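Local coordinates for protein argonaute (Methanocaldococcus jannaschii, PDB 5G5S) that cleaves single-stranded target DNA using short single-stranded DNA guides and may defend the cell against invading genetic elements, at residues 312-317 with 324-329. Residues are numbered along the deposited sequence; the frame is centred on the assembly and turned at random.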
ATOM      1  N   THR A 312       6.136   3.496  22.084  1.00 87.29           N
ATOM      2  CA  THR A 312       6.248   2.136  22.603  1.00 85.99           C
ATOM      3  C   THR A 312       7.678   1.602  22.516  1.00 87.03           C
ATOM      4  O   THR A 312       8.317   1.743  21.478  1.00 83.22           O
ATOM      5  CB  THR A 312       5.135   1.257  22.014  1.00 95.85           C
ATOM      6  OG1 THR A 312       3.878   1.823  22.399  1.00 97.62           O
ATOM      7  CG2 THR A 312       5.202  -0.207  22.467  1.00 94.65           C
ATOM      8  N   PRO A 313       8.241   1.084  23.626  1.00 86.04           N
ATOM      9  CA  PRO A 313       9.609   0.575  23.548  1.00 84.23           C
ATOM     10  C   PRO A 313       9.662  -0.772  22.840  1.00 83.85           C
ATOM     11  O   PRO A 313       8.642  -1.450  22.668  1.00 82.42           O
ATOM     12  CB  PRO A 313      10.069   0.497  25.013  1.00 88.39           C
ATOM     13  CG  PRO A 313       8.858   0.733  25.844  1.00 95.54           C
ATOM     14  CD  PRO A 313       7.657   0.850  24.961  1.00 90.70           C
ATOM     15  N   LEU A 314      10.865  -1.121  22.391  1.00 77.89           N
ATOM     16  CA  LEU A 314      11.164  -2.360  21.710  1.00 75.53           C
ATOM     17  C   LEU A 314      12.081  -3.159  22.609  1.00 79.31           C
ATOM     18  O   LEU A 314      12.795  -2.588  23.440  1.00 80.67           O
ATOM     19  CB  LEU A 314      11.839  -2.084  20.345  1.00 73.92           C
ATOM     20  CG  LEU A 314      11.048  -1.225  19.342  1.00 78.24           C
ATOM     21  CD1 LEU A 314      11.968  -0.571  18.330  1.00 77.38           C
ATOM     22  CD2 LEU A 314       9.960  -2.024  18.649  1.00 80.02           C
ATOM     23  N   LEU A 315      12.043  -4.485  22.465  1.00 74.20           N
ATOM     24  CA  LEU A 315      12.904  -5.375  23.228  1.00 74.51           C
ATOM     25  C   LEU A 315      13.893  -6.055  22.298  1.00 77.39           C
ATOM     26  O   LEU A 315      13.541  -6.453  21.191  1.00 75.81           O
ATOM     27  CB  LEU A 315      12.088  -6.412  24.004  1.00 75.54           C
ATOM     28  CG  LEU A 315      11.273  -5.908  25.184  1.00 82.33           C
ATOM     29  CD1 LEU A 315      10.327  -6.984  25.666  1.00 83.41           C
ATOM     30  CD2 LEU A 315      12.175  -5.456  26.344  1.00 87.83           C
ATOM     31  N   VAL A 316      15.131  -6.170  22.755  1.00 76.28           N
ATOM     32  CA  VAL A 316      16.272  -6.796  22.083  1.00 75.94           C
ATOM     33  C   VAL A 316      17.038  -7.551  23.159  1.00 83.58           C
ATOM     34  O   VAL A 316      16.792  -7.317  24.346  1.00 85.52           O
ATOM     35  CB  VAL A 316      17.195  -5.751  21.395  1.00 78.87           C
ATOM     36  CG1 VAL A 316      16.647  -5.340  20.047  1.00 76.19           C
ATOM     37  CG2 VAL A 316      17.434  -4.528  22.278  1.00 80.11           C
ATOM     38  N   LYS A 317      17.980  -8.420  22.773  1.00 80.90           N
ATOM     39  CA  LYS A 317      18.794  -9.094  23.782  1.00 84.51           C
ATOM     40  C   LYS A 317      20.084  -8.297  24.009  1.00 90.84           C
ATOM     41  O   LYS A 317      20.495  -7.534  23.132  1.00 87.77           O
ATOM     42  CB  LYS A 317      19.100 -10.559  23.401  1.00 87.86           C
ATOM     43  CG  LYS A 317      17.872 -11.432  23.098  1.00 91.36           C
ATOM     44  CD  LYS A 317      17.007 -11.722  24.323  1.00 97.73           C
ATOM     45  CE  LYS A 317      16.067 -12.882  24.103  1.00107.92           C
ATOM     46  NZ  LYS A 317      16.790 -14.181  24.046  1.00120.94           N
ATOM     47  N   THR A 324      16.208  -6.202  26.972  1.00 93.18           N
ATOM     48  CA  THR A 324      16.494  -4.800  27.304  1.00 93.32           C
ATOM     49  C   THR A 324      15.612  -3.845  26.506  1.00 93.66           C
ATOM     50  O   THR A 324      15.414  -4.052  25.307  1.00 89.91           O
ATOM     51  CB  THR A 324      17.963  -4.448  27.028  1.00102.55           C
ATOM     52  OG1 THR A 324      18.718  -5.625  26.741  1.00103.43           O
ATOM     53  CG2 THR A 324      18.591  -3.645  28.158  1.00103.63           C
ATOM     54  N   LYS A 325      15.119  -2.779  27.168  1.00 91.78           N
ATOM     55  CA  LYS A 325      14.264  -1.758  26.562  1.00 89.96           C
ATOM     56  C   LYS A 325      15.048  -0.791  25.682  1.00 93.73           C
ATOM     57  O   LYS A 325      16.043  -0.205  26.114  1.00 95.57           O
ATOM     58  CB  LYS A 325      13.444  -1.000  27.618  1.00 93.38           C
ATOM     59  CG  LYS A 325      11.989  -1.441  27.683  1.00 97.91           C
ATOM     60  CD  LYS A 325      11.380  -1.193  29.056  1.00110.11           C
ATOM     61  CE  LYS A 325      10.630   0.116  29.158  1.00122.35           C
ATOM     62  NZ  LYS A 325       9.158  -0.089  29.138  1.00129.56           N
ATOM     63  N   ILE A 326      14.582  -0.648  24.439  1.00 87.68           N
ATOM     64  CA  ILE A 326      15.104   0.229  23.400  1.00 86.33           C
ATOM     65  C   ILE A 326      13.897   1.020  22.886  1.00 89.64           C
ATOM     66  O   ILE A 326      12.801   0.466  22.834  1.00 89.68           O
ATOM     67  CB  ILE A 326      15.852  -0.632  22.328  1.00 87.80           C
ATOM     68  CG1 ILE A 326      17.387  -0.505  22.436  1.00 89.57           C
ATOM     69  CG2 ILE A 326      15.328  -0.505  20.882  1.00 86.20           C
ATOM     70  CD1 ILE A 326      18.005   0.892  22.098  1.00102.91           C
ATOM     71  N   TYR A 327      14.058   2.316  22.597  1.00 86.06           N
ATOM     72  CA  TYR A 327      12.931   3.136  22.135  1.00 85.76           C
ATOM     73  C   TYR A 327      12.965   3.408  20.643  1.00 85.62           C
ATOM     74  O   TYR A 327      11.948   3.791  20.061  1.00 85.35           O
ATOM     75  CB  TYR A 327      12.813   4.434  22.958  1.00 90.73           C
ATOM     76  CG  TYR A 327      12.259   4.195  24.346  1.00 94.83           C
ATOM     77  CD1 TYR A 327      13.100   3.867  25.407  1.00 97.18           C
ATOM     78  CD2 TYR A 327      10.887   4.243  24.588  1.00 96.90           C
ATOM     79  CE1 TYR A 327      12.593   3.603  26.676  1.00 99.64           C
ATOM     80  CE2 TYR A 327      10.370   4.003  25.861  1.00100.23           C
ATOM     81  CZ  TYR A 327      11.226   3.670  26.899  1.00110.05           C
ATOM     82  OH  TYR A 327      10.726   3.425  28.156  1.00115.35           O
ATOM     83  N   SER A 328      14.132   3.207  20.020  1.00 79.71           N
ATOM     84  CA  SER A 328      14.330   3.407  18.586  1.00 77.52           C
ATOM     85  C   SER A 328      15.377   2.425  18.052  1.00 77.55           C
ATOM     86  O   SER A 328      16.227   1.975  18.814  1.00 78.96           O
ATOM     87  CB  SER A 328      14.741   4.851  18.312  1.00 82.48           C
ATOM     88  OG  SER A 328      14.813   5.127  16.923  1.00 91.82           O
ATOM     89  N   THR A 329      15.322   2.095  16.755  1.00 71.20           N
ATOM     90  CA  THR A 329      16.303   1.186  16.136  1.00 69.60           C
ATOM     91  C   THR A 329      17.553   1.967  15.657  1.00 74.91           C
ATOM     92  O   THR A 329      18.518   1.362  15.175  1.00 73.90           O
ATOM     93  CB  THR A 329      15.668   0.349  15.014  1.00 68.71           C
ATOM     94  OG1 THR A 329      15.164   1.223  14.005  1.00 67.63           O
ATOM     95  CG2 THR A 329      14.581  -0.607  15.514  1.00 62.63           C
TER
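Leu314 and Ile326 face each other as an antiparallel hydrogen-bonded pair, and here two backbone bonds join the strands of a β-hairpin, 314-317 and 324-326. Leu314 N donates to Ile326 O with an almost straight N-H...O angle of 177°, though the modelled length is doubtfully short, and Ile326 N returns a bond to Leu314 O at 2.8 Å. Toward the turn the pairing slackens: Thr324 N still reaches Val316 O at 2.9 Å, but the reverse bond, Val316 N to Thr324 O, is weak. The short strand axes are twisted to 132° rather than 180°, yet the pairing stays antiparallel.

The buried face carries Leu314, Val316 and Ile326, and Thr324, partly exposed, continues it toward the turn. Ile326 lays CG2 3.9 Å from Leu314 CB, while its CG1 branch meets Val316 CG2 from across. Beyond the strand end, Leu314 CD1 touches Thr329 CG2.

The other face, with Leu315 and Lys325, is more open to solvent. At the open end of the hairpin Pro313 sits on the exposed Tyr327 ring, its CB 3.9 Å from the ring centroid and 21° off the normal, a CH-π contact displaced toward the rim at CE2. Lys325, bent at its third and fourth torsions, runs alongside the same proline, and its ammonium group forms a salt bridge with Asp494.

Strand 314-317 is the middle of a small three-stranded antiparallel sheet, with 323-326 on one side and 492-493 on the other, where Leu315 bonds Ile492 through the backbone. Thr312, just before the first strand, bonds Asp664 of helix 656-666 through OG1; Thr329, after the second, bonds Asn476 of helix 473-485 through its carbonyl O.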